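Local coordinates for protein amidohydrolase (Chromobacterium violaceum, PDB 2YB1) that hydrolyses nucleoside 3',5'-bisphosphates to nucleoside 5'-phosphates and orthophosphate with the help of three manganese ions, at residues G43-A48 / L79-A84; K93-G98 / V177-G182; E263-P266 / R270-W273. All blocks are in the same frame, centred on the assembly; numbering follows the deposited sequence.

Contact 1: G43-A48 / L79-A84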
ATOM      1  N   GLY A  43       8.328  -1.317   9.559  1.00  3.80           N
ATOM      2  CA  GLY A  43       9.289  -2.273  10.096  1.00  7.30           C
ATOM      3  C   GLY A  43      10.229  -2.920   9.100  1.00  8.69           C
ATOM      4  O   GLY A  43      11.250  -3.508   9.483  1.00  8.87           O
ATOM      5  N   GLY A  44       9.896  -2.829   7.817  1.00  7.54           N
ATOM      6  CA  GLY A  44      10.739  -3.433   6.802  1.00  6.71           C
ATOM      7  C   GLY A  44      11.695  -2.488   6.093  1.00  7.78           C
ATOM      8  O   GLY A  44      12.513  -2.931   5.271  1.00  6.63           O
ATOM      9  N   LEU A  45      11.608  -1.196   6.408  1.00  5.85           N
ATOM     10  CA  LEU A  45      12.354  -0.176   5.663  1.00  6.38           C
ATOM     11  C   LEU A  45      13.884  -0.243   5.801  1.00  6.04           C
ATOM     12  O   LEU A  45      14.592  -0.102   4.802  1.00  5.56           O
ATOM     13  CB  LEU A  45      11.841   1.245   5.987  1.00  2.70           C
ATOM     14  CG  LEU A  45      10.385   1.515   5.605  1.00  3.28           C
ATOM     15  CD1 LEU A  45      10.011   2.973   5.896  1.00  2.25           C
ATOM     16  CD2 LEU A  45      10.134   1.157   4.121  1.00  3.39           C
ATOM     17  N   ALA A  46      14.398  -0.435   7.017  1.00  5.56           N
ATOM     18  CA  ALA A  46      15.855  -0.492   7.217  1.00  6.00           C
ATOM     19  C   ALA A  46      16.469  -1.640   6.423  1.00  5.24           C
ATOM     20  O   ALA A  46      17.512  -1.483   5.777  1.00  6.21           O
ATOM     21  CB  ALA A  46      16.199  -0.644   8.693  1.00  7.50           C
ATOM     22  N   GLU A  47      15.823  -2.798   6.479  1.00  4.35           N
ATOM     23  CA  GLU A  47      16.291  -3.959   5.722  1.00  5.88           C
ATOM     24  C   GLU A  47      16.194  -3.718   4.207  1.00  5.61           C
ATOM     25  O   GLU A  47      17.136  -4.009   3.452  1.00  5.01           O
ATOM     26  CB  GLU A  47      15.495  -5.207   6.103  1.00  6.78           C
ATOM     27  CG  GLU A  47      15.907  -6.451   5.328  1.00  7.91           C
ATOM     28  CD  GLU A  47      15.077  -7.673   5.687  1.00  6.48           C
ATOM     29  OE1 GLU A  47      14.466  -7.696   6.778  1.00  4.41           O
ATOM     30  OE2 GLU A  47      15.041  -8.613   4.868  1.00  6.55           O
ATOM     31  N   ALA A  48      15.049  -3.211   3.759  1.00  6.02           N
ATOM     32  CA  ALA A  48      14.866  -2.919   2.339  1.00  6.73           C
ATOM     33  C   ALA A  48      15.918  -1.925   1.848  1.00  5.45           C
ATOM     34  O   ALA A  48      16.484  -2.098   0.770  1.00  4.11           O
ATOM     35  CB  ALA A  48      13.447  -2.383   2.060  1.00  4.58           C
ATOM     36  N   LEU A  79       5.726   8.752   0.913  1.00  3.09           N
ATOM     37  CA  LEU A  79       7.019   8.494   0.269  1.00  4.87           C
ATOM     38  C   LEU A  79       8.041   9.530   0.716  1.00  5.76           C
ATOM     39  O   LEU A  79       7.726  10.724   0.778  1.00  5.23           O
ATOM     40  CB  LEU A  79       6.894   8.538  -1.260  1.00  4.53           C
ATOM     41  CG  LEU A  79       5.999   7.504  -1.965  1.00  3.99           C
ATOM     42  CD1 LEU A  79       5.843   7.867  -3.440  1.00  2.76           C
ATOM     43  CD2 LEU A  79       6.555   6.079  -1.805  1.00  3.43           C
ATOM     44  N   GLY A  80       9.266   9.080   0.995  1.00  5.18           N
ATOM     45  CA  GLY A  80      10.295   9.978   1.489  1.00  4.72           C
ATOM     46  C   GLY A  80      10.100  10.335   2.961  1.00  8.32           C
ATOM     47  O   GLY A  80      10.614  11.353   3.430  1.00  8.68           O
ATOM     48  N   ILE A  81       9.370   9.489   3.690  1.00  6.68           N
ATOM     49  CA  ILE A  81       9.125   9.696   5.121  1.00  6.53           C
ATOM     50  C   ILE A  81      10.349   9.320   5.948  1.00  8.62           C
ATOM     51  O   ILE A  81      11.130   8.458   5.550  1.00  7.30           O
ATOM     52  CB  ILE A  81       7.943   8.826   5.627  1.00  5.29           C
ATOM     53  CG1 ILE A  81       8.155   7.363   5.204  1.00  7.59           C
ATOM     54  CG2 ILE A  81       6.598   9.368   5.109  1.00  3.35           C
ATOM     55  CD1 ILE A  81       7.369   6.345   5.997  1.00  6.92           C
ATOM     56  N   ASP A  82      10.506   9.978   7.094  1.00  8.30           N
ATOM     57  CA  ASP A  82      11.468   9.574   8.115  1.00  9.68           C
ATOM     58  C   ASP A  82      10.699   8.685   9.083  1.00  9.65           C
ATOM     59  O   ASP A  82       9.862   9.166   9.847  1.00 10.31           O
ATOM     60  CB  ASP A  82      12.022  10.813   8.836  1.00 11.32           C
ATOM     61  CG  ASP A  82      12.908  10.469  10.038  1.00 13.60           C
ATOM     62  OD1 ASP A  82      13.195   9.276  10.293  1.00  8.18           O
ATOM     63  OD2 ASP A  82      13.328  11.419  10.727  1.00 16.45           O
ATOM     64  N   PRO A  83      10.964   7.375   9.047  1.00 10.53           N
ATOM     65  CA  PRO A  83      10.131   6.472   9.851  1.00 11.51           C
ATOM     66  C   PRO A  83      10.356   6.652  11.357  1.00 13.01           C
ATOM     67  O   PRO A  83       9.536   6.198  12.153  1.00 15.38           O
ATOM     68  CB  PRO A  83      10.581   5.080   9.389  1.00 10.01           C
ATOM     69  CG  PRO A  83      11.970   5.270   8.918  1.00  9.75           C
ATOM     70  CD  PRO A  83      11.999   6.646   8.290  1.00  8.45           C
ATOM     71  N   ALA A  84      11.449   7.304  11.737  1.00 13.32           N
ATOM     72  CA  ALA A  84      11.728   7.547  13.151  1.00 15.03           C
ATOM     73  C   ALA A  84      10.958   8.747  13.718  1.00 15.69           C
ATOM     74  O   ALA A  84      10.998   8.997  14.919  1.00 16.49           O
ATOM     75  CB  ALA A  84      13.218   7.722  13.378  1.00 14.75           C
TER
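Leu-45 reaches from the first turn of its helix towards Pro-83 and Ile-81, and a single methyl, CD1, does all the touching. That methyl enters the angle between its two partners: Leu-45 CD1 lies 4.1 Å from Pro-83 CB, on the flank of the ring, and 4.3 Å from Ile-81 CD1, the end of the longer isoleucine branch. The leucine and proline side chains meet at a slant rather than in line. Leucine suits the place because its extended second torsion (chi2 -177°) carries CD1 well out from the helix, across a gap in which the CA atoms of Leu-45 and Pro-83 are 8.2 Å apart. Ile-81 begins with its CB off to one side, yet CG1 and CD1 swing back to the leucine. Between Ile-81 and Pro-83 in the chain, Asp-82 turns its CB away and makes an Asx turn: Asp-82 OD1 accepts from Ala-84 N at 3.0 Å, the donor standing 53° out of the carboxylate plane. This turn and the proline ring, which restricts phi, probably limit how far the backbone at Pro-83 can move. Thr-42 packs on both Ile-81 and Pro-83. Strand 59-69 lines the contact: Asn-61 touches Leu-45 and Pro-83, and Val-63 touches Ile-81; Leu-36 of strand 33-36 also meets Leu-45. The contact thus joins the start of helix 45-54 to the loop linking strand 72-79 with helix 86-96.

Contact 2: K93-G98 / V177-G182; sequences KSIREG and VGWIVG
Trp-179 brings the far rim of its six-membered ring up to Ile-95 and Ser-94. Ile-95 comes to the ring at its edge, close to the ring plane: CG1 of Ile-95 is 4.1 Å from CZ3 of Trp-179, and Ile-95 CD1 is 4.2 Å from the same carbon. Next along the rim, Trp-179 CH2 lies 4.0 Å from Ser-94 OG, which approaches obliquely. That hydroxyl is hydrogen-bonded to the backbone O of Gly-91, so a serine can lie against the indole rim with its polar group already engaged. CG1 of Ile-95 stands anti to the carbonyl carbon (chi1 -52°), which sends the branch out towards the tryptophan. The indole is well chosen here, since its length carries CZ3 and CH2 across to the neighbouring helix. Asp-40, Trp-170 and Ala-171 surround Ile-95 further, while Val-177 and Ile-180, on the same helix as Trp-179, rest on Ala-187 of strand 186-189. The side chain of Ile-95 is about 8 Å from the bound AMP and about 6 Å from that of the substrate-binding Arg-99. Helices 86-96 and 173-182 of the PHP domain, a member of the TIM-barrel clan, pack here beside the nucleotide pocket.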
ATOM      1  N   LYS A  93       1.046   3.056  14.874  1.00  6.61           N
ATOM      2  CA  LYS A  93       0.771   2.104  15.941  1.00  9.00           C
ATOM      3  C   LYS A  93      -0.717   2.114  16.321  1.00 11.31           C
ATOM      4  O   LYS A  93      -1.312   1.060  16.569  1.00 11.24           O
ATOM      5  CB  LYS A  93       1.641   2.401  17.167  1.00  9.04           C
ATOM      6  CG  LYS A  93       1.588   1.314  18.221  1.00 10.44           C
ATOM      7  CD  LYS A  93       2.590   1.582  19.328  1.00 14.36           C
ATOM      8  CE  LYS A  93       2.602   0.419  20.322  1.00 18.95           C
ATOM      9  NZ  LYS A  93       3.596   0.615  21.419  1.00 21.54           N
ATOM     10  N   SER A  94      -1.316   3.302  16.368  1.00 10.88           N
ATOM     11  CA  SER A  94      -2.727   3.415  16.743  1.00 13.49           C
ATOM     12  C   SER A  94      -3.644   2.748  15.712  1.00 15.98           C
ATOM     13  O   SER A  94      -4.707   2.227  16.068  1.00 18.59           O
ATOM     14  CB  SER A  94      -3.133   4.876  16.981  1.00 13.81           C
ATOM     15  OG  SER A  94      -3.356   5.576  15.760  1.00 15.69           O
ATOM     16  N   ILE A  95      -3.225   2.750  14.446  1.00 14.49           N
ATOM     17  CA  ILE A  95      -3.952   2.047  13.378  1.00 14.60           C
ATOM     18  C   ILE A  95      -3.800   0.520  13.467  1.00 16.19           C
ATOM     19  O   ILE A  95      -4.715  -0.221  13.113  1.00 18.02           O
ATOM     20  CB  ILE A  95      -3.492   2.485  11.954  1.00 23.88           C
ATOM     21  CG1 ILE A  95      -3.519   4.005  11.794  1.00 24.32           C
ATOM     22  CG2 ILE A  95      -4.339   1.804  10.886  1.00 25.46           C
ATOM     23  CD1 ILE A  95      -4.806   4.642  12.256  1.00 23.97           C
ATOM     24  N   ARG A  96      -2.644   0.042  13.919  1.00 15.82           N
ATOM     25  CA  ARG A  96      -2.421  -1.402  14.040  1.00 15.55           C
ATOM     26  C   ARG A  96      -3.153  -2.016  15.237  1.00 20.70           C
ATOM     27  O   ARG A  96      -3.406  -3.222  15.256  1.00 21.98           O
ATOM     28  CB  ARG A  96      -0.922  -1.722  14.177  1.00 14.53           C
ATOM     29  CG  ARG A  96      -0.069  -1.308  12.991  1.00 12.21           C
ATOM     30  CD  ARG A  96       1.309  -1.940  13.039  1.00 11.89           C
ATOM     31  NE  ARG A  96       2.120  -1.522  14.186  1.00 11.06           N
ATOM     32  CZ  ARG A  96       2.882  -0.433  14.206  1.00 12.31           C
ATOM     33  NH1 ARG A  96       2.905   0.383  13.155  1.00 10.35           N
ATOM     34  NH2 ARG A  96       3.609  -0.147  15.283  1.00 12.42           N
ATOM     35  N   GLU A  97      -3.476  -1.187  16.228  1.00 24.37           N
ATOM     36  CA  GLU A  97      -3.976  -1.649  17.532  1.00 28.22           C
ATOM     37  C   GLU A  97      -5.158  -2.629  17.515  1.00 24.77           C
ATOM     38  O   GLU A  97      -5.167  -3.607  18.269  1.00 26.16           O
ATOM     39  CB  GLU A  97      -4.331  -0.458  18.431  1.00 33.93           C
ATOM     40  CG  GLU A  97      -3.158   0.159  19.178  1.00 41.36           C
ATOM     41  CD  GLU A  97      -3.599   1.310  20.080  1.00 48.06           C
ATOM     42  OE1 GLU A  97      -4.729   1.240  20.613  1.00 50.27           O
ATOM     43  OE2 GLU A  97      -2.828   2.287  20.240  1.00 49.52           O
ATOM     44  N   GLY A  98      -6.160  -2.357  16.688  1.00 19.86           N
ATOM     45  CA  GLY A  98      -7.344  -3.201  16.657  1.00 16.66           C
ATOM     46  C   GLY A  98      -7.276  -4.351  15.662  1.00 11.35           C
ATOM     47  O   GLY A  98      -8.242  -5.093  15.496  1.00  9.67           O
ATOM     48  N   VAL A 177      -2.415  11.918   6.172  1.00  4.17           N
ATOM     49  CA  VAL A 177      -1.638  12.881   5.391  1.00  4.12           C
ATOM     50  C   VAL A 177      -0.686  13.705   6.270  1.00  5.35           C
ATOM     51  O   VAL A 177       0.482  13.872   5.929  1.00  5.14           O
ATOM     52  CB  VAL A 177      -2.548  13.833   4.574  1.00  5.89           C
ATOM     53  CG1 VAL A 177      -1.716  14.904   3.893  1.00  5.93           C
ATOM     54  CG2 VAL A 177      -3.357  13.037   3.548  1.00  6.13           C
ATOM     55  N   GLY A 178      -1.186  14.204   7.400  1.00  6.37           N
ATOM     56  CA  GLY A 178      -0.374  15.000   8.308  1.00  7.81           C
ATOM     57  C   GLY A 178       0.786  14.247   8.939  1.00  8.22           C
ATOM     58  O   GLY A 178       1.863  14.817   9.158  1.00  6.57           O
ATOM     59  N   TRP A 179       0.570  12.974   9.263  1.00  6.77           N
ATOM     60  CA  TRP A 179       1.655  12.142   9.783  1.00  6.52           C
ATOM     61  C   TRP A 179       2.747  12.013   8.716  1.00  6.43           C
ATOM     62  O   TRP A 179       3.940  12.127   8.993  1.00  5.42           O
ATOM     63  CB  TRP A 179       1.135  10.756  10.186  1.00  6.76           C
ATOM     64  CG  TRP A 179       0.220  10.762  11.396  1.00 11.30           C
ATOM     65  CD1 TRP A 179       0.195  11.680  12.409  1.00 13.07           C
ATOM     66  CD2 TRP A 179      -0.801   9.803  11.703  1.00 11.96           C
ATOM     67  NE1 TRP A 179      -0.775  11.352  13.324  1.00 12.06           N
ATOM     68  CE2 TRP A 179      -1.399  10.204  12.916  1.00 12.65           C
ATOM     69  CE3 TRP A 179      -1.256   8.636  11.076  1.00 11.69           C
ATOM     70  CZ2 TRP A 179      -2.434   9.482  13.514  1.00 11.01           C
ATOM     71  CZ3 TRP A 179      -2.290   7.922  11.668  1.00 11.84           C
ATOM     72  CH2 TRP A 179      -2.866   8.349  12.876  1.00 12.21           C
ATOM     73  N   ILE A 180       2.326  11.790   7.479  1.00  6.24           N
ATOM     74  CA  ILE A 180       3.262  11.613   6.378  1.00  5.42           C
ATOM     75  C   ILE A 180       4.051  12.885   6.125  1.00  5.68           C
ATOM     76  O   ILE A 180       5.275  12.848   6.043  1.00  6.33           O
ATOM     77  CB  ILE A 180       2.523  11.172   5.112  1.00  6.67           C
ATOM     78  CG1 ILE A 180       2.047   9.727   5.290  1.00  5.44           C
ATOM     79  CG2 ILE A 180       3.416  11.316   3.867  1.00  7.07           C
ATOM     80  CD1 ILE A 180       0.942   9.326   4.332  1.00  4.14           C
ATOM     81  N   VAL A 181       3.341  14.009   6.025  1.00  5.47           N
ATOM     82  CA  VAL A 181       3.962  15.302   5.762  1.00  4.77           C
ATOM     83  C   VAL A 181       4.863  15.748   6.912  1.00  5.30           C
ATOM     84  O   VAL A 181       5.966  16.255   6.684  1.00  7.86           O
ATOM     85  CB  VAL A 181       2.898  16.386   5.473  1.00  6.44           C
ATOM     86  CG1 VAL A 181       3.544  17.781   5.445  1.00  6.46           C
ATOM     87  CG2 VAL A 181       2.168  16.076   4.156  1.00  7.40           C
ATOM     88  N   GLY A 182       4.395  15.562   8.143  1.00  6.06           N
ATOM     89  CA  GLY A 182       5.174  15.924   9.320  1.00  7.31           C
ATOM     90  C   GLY A 182       6.448  15.098   9.440  1.00  8.42           C
ATOM     91  O   GLY A 182       7.387  15.489  10.139  1.00  7.73           O
TER

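Contact 3: E263-P266 / R270-W273; sequences EDLP and RPIW
Leu-265 meets Trp-273 and Pro-271 through carbon atoms alone, and a polar tie is made by the preceding residue: Asp-264 OD1 accepts a hydrogen bond from Ala-2 N, near the start of the chain. Asp-264 turns its CB away from the cluster, whereas Leu-265 turns its own inwards, as befits a charged and an apolar neighbour in an extended loop. The leucine and tryptophan side chains advance from opposite directions. CD1 of Leu-265 comes to 3.3 Å from CH2 of Trp-273, a tight approach for two carbons, and it reaches the ring obliquely. Leu-265 CG follows at 3.9 Å from the same CH2 atom. The methyl is shared, since Leu-265 CD1 is also 4.0 Å from Pro-271 CB. Proline and tryptophan are themselves packed together: Pro-271 CB sits 3.4 Å above one face of the Trp-273 ring, offset towards its rim. CG of Trp-273 stands between the backbone N and the carbonyl carbon (chi1 48°), and this folds the indole back over the proline and towards the leucine. Proline contributes a rigid apolar flank. Backbone bonds of Arg-270 and Ile-272 with Ala-243 hold this segment to strand 242-246, and Ser-245 of that strand touches both Leu-265 and Trp-273. The chemistry is therefore divided: dispersion, probably with some exclusion of water, joins the two segments, while hydrogen bonds to other parts of the chain, and the packing of Leu-265 on Val-219 and Ala-220, probably help to place them.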
ATOM      1  N   GLU A 263       4.124   0.759 -15.771  1.00 10.29           N
ATOM      2  CA  GLU A 263       3.779   1.365 -17.054  1.00 11.33           C
ATOM      3  C   GLU A 263       4.259   2.811 -17.097  1.00  8.96           C
ATOM      4  O   GLU A 263       4.128   3.533 -16.113  1.00  7.19           O
ATOM      5  CB  GLU A 263       2.256   1.360 -17.232  1.00 18.25           C
ATOM      6  CG  GLU A 263       1.647  -0.027 -17.369  1.00 24.05           C
ATOM      7  CD  GLU A 263       2.231  -0.779 -18.551  1.00 29.45           C
ATOM      8  OE1 GLU A 263       2.327  -0.177 -19.643  1.00 28.39           O
ATOM      9  OE2 GLU A 263       2.613  -1.959 -18.383  1.00 33.42           O
ATOM     10  N   ASP A 264       4.795   3.228 -18.243  1.00  7.75           N
ATOM     11  CA  ASP A 264       5.198   4.613 -18.462  1.00  8.63           C
ATOM     12  C   ASP A 264       4.030   5.563 -18.171  1.00  8.17           C
ATOM     13  O   ASP A 264       2.923   5.358 -18.664  1.00  6.93           O
ATOM     14  CB  ASP A 264       5.631   4.829 -19.918  1.00 10.93           C
ATOM     15  CG  ASP A 264       6.930   4.136 -20.265  1.00 12.74           C
ATOM     16  OD1 ASP A 264       7.680   3.728 -19.350  1.00 10.09           O
ATOM     17  OD2 ASP A 264       7.209   4.018 -21.476  1.00 14.06           O
ATOM     18  N   LEU A 265       4.290   6.605 -17.389  1.00  9.79           N
ATOM     19  CA  LEU A 265       3.285   7.636 -17.131  1.00 10.58           C
ATOM     20  C   LEU A 265       2.897   8.368 -18.420  1.00  9.67           C
ATOM     21  O   LEU A 265       3.740   8.605 -19.279  1.00  7.39           O
ATOM     22  CB  LEU A 265       3.799   8.660 -16.115  1.00  7.98           C
ATOM     23  CG  LEU A 265       3.954   8.233 -14.656  1.00  7.56           C
ATOM     24  CD1 LEU A 265       4.605   9.365 -13.872  1.00  5.67           C
ATOM     25  CD2 LEU A 265       2.612   7.838 -14.046  1.00  4.49           C
ATOM     26  N   PRO A 266       1.612   8.717 -18.556  1.00  9.30           N
ATOM     27  CA  PRO A 266       1.182   9.574 -19.668  1.00 10.89           C
ATOM     28  C   PRO A 266       2.013  10.855 -19.693  1.00  6.80           C
ATOM     29  O   PRO A 266       2.443  11.318 -18.636  1.00  3.34           O
ATOM     30  CB  PRO A 266      -0.278   9.894 -19.313  1.00 10.86           C
ATOM     31  CG  PRO A 266      -0.726   8.730 -18.477  1.00  9.18           C
ATOM     32  CD  PRO A 266       0.489   8.332 -17.680  1.00  8.30           C
ATOM     33  N   ARG A 270       3.193  14.980 -14.062  1.00  6.90           N
ATOM     34  CA  ARG A 270       4.396  15.448 -13.403  1.00  5.89           C
ATOM     35  C   ARG A 270       4.845  14.368 -12.432  1.00  6.36           C
ATOM     36  O   ARG A 270       4.225  14.173 -11.391  1.00  5.24           O
ATOM     37  CB  ARG A 270       4.106  16.747 -12.655  1.00  5.56           C
ATOM     38  CG  ARG A 270       3.622  17.857 -13.576  1.00  7.30           C
ATOM     39  CD  ARG A 270       3.712  19.217 -12.913  1.00 11.28           C
ATOM     40  NE  ARG A 270       2.760  19.384 -11.822  1.00 12.97           N
ATOM     41  CZ  ARG A 270       2.768  20.422 -10.988  1.00 17.74           C
ATOM     42  NH1 ARG A 270       3.693  21.364 -11.127  1.00 19.49           N
ATOM     43  NH2 ARG A 270       1.870  20.515 -10.008  1.00 18.22           N
ATOM     44  N   PRO A 271       5.939  13.660 -12.765  1.00  6.77           N
ATOM     45  CA  PRO A 271       6.302  12.470 -11.980  1.00  6.50           C
ATOM     46  C   PRO A 271       6.699  12.824 -10.554  1.00  7.50           C
ATOM     47  O   PRO A 271       7.519  13.717 -10.338  1.00  5.91           O
ATOM     48  CB  PRO A 271       7.516  11.903 -12.729  1.00  6.47           C
ATOM     49  CG  PRO A 271       7.459  12.515 -14.095  1.00  8.77           C
ATOM     50  CD  PRO A 271       6.847  13.884 -13.899  1.00  6.44           C
ATOM     51  N   ILE A 272       6.142  12.111  -9.587  1.00  7.93           N
ATOM     52  CA  ILE A 272       6.403  12.432  -8.190  1.00  7.72           C
ATOM     53  C   ILE A 272       7.879  12.225  -7.794  1.00  6.01           C
ATOM     54  O   ILE A 272       8.387  12.917  -6.901  1.00  3.68           O
ATOM     55  CB  ILE A 272       5.475  11.639  -7.246  1.00  5.55           C
ATOM     56  CG1 ILE A 272       5.358  12.353  -5.895  1.00  4.04           C
ATOM     57  CG2 ILE A 272       5.949  10.181  -7.121  1.00  4.81           C
ATOM     58  CD1 ILE A 272       4.214  11.850  -5.024  1.00  4.90           C
ATOM     59  N   TRP A 273       8.573  11.293  -8.452  1.00  5.60           N
ATOM     60  CA  TRP A 273       9.970  11.023  -8.085  1.00  5.03           C
ATOM     61  C   TRP A 273      10.907  12.212  -8.306  1.00  6.39           C
ATOM     62  O   TRP A 273      11.907  12.379  -7.592  1.00  6.24           O
ATOM     63  CB  TRP A 273      10.520   9.747  -8.743  1.00  4.45           C
ATOM     64  CG  TRP A 273      10.281   9.611 -10.204  1.00  6.98           C
ATOM     65  CD1 TRP A 273      11.091  10.037 -11.215  1.00  9.04           C
ATOM     66  CD2 TRP A 273       9.162   8.962 -10.829  1.00  7.16           C
ATOM     67  NE1 TRP A 273      10.539   9.706 -12.433  1.00 10.64           N
ATOM     68  CE2 TRP A 273       9.355   9.046 -12.220  1.00  9.28           C
ATOM     69  CE3 TRP A 273       8.010   8.338 -10.343  1.00  6.52           C
ATOM     70  CZ2 TRP A 273       8.441   8.516 -13.136  1.00 10.47           C
ATOM     71  CZ3 TRP A 273       7.099   7.818 -11.254  1.00  7.50           C
ATOM     72  CH2 TRP A 273       7.327   7.899 -12.630  1.00  8.36           C
TER

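How the contacts relate
Following the chain from the N terminus, contact 1 closes a loop of 30 residues that carries strand 59-69 and most of strand 72-79. Contact 2 closes a longer excursion of 78 residues, rich in helix and without strand, and joins helix 86-96 to helix 173-182. Contact 3 closes a short loop with three residues between its segments, joining the loop after the outermost strand 242-246 to the start of helix 272-275. The three follow in series; none nests in or crosses another. Contacts 1 and 2 nonetheless touch, where Ile-81 CG2 packs 3.8 Å from Ile-180 O. Contact 3 touches neither; its centre is about 22 Å from that of contact 1, though their nearest atoms are about 4 Å apart.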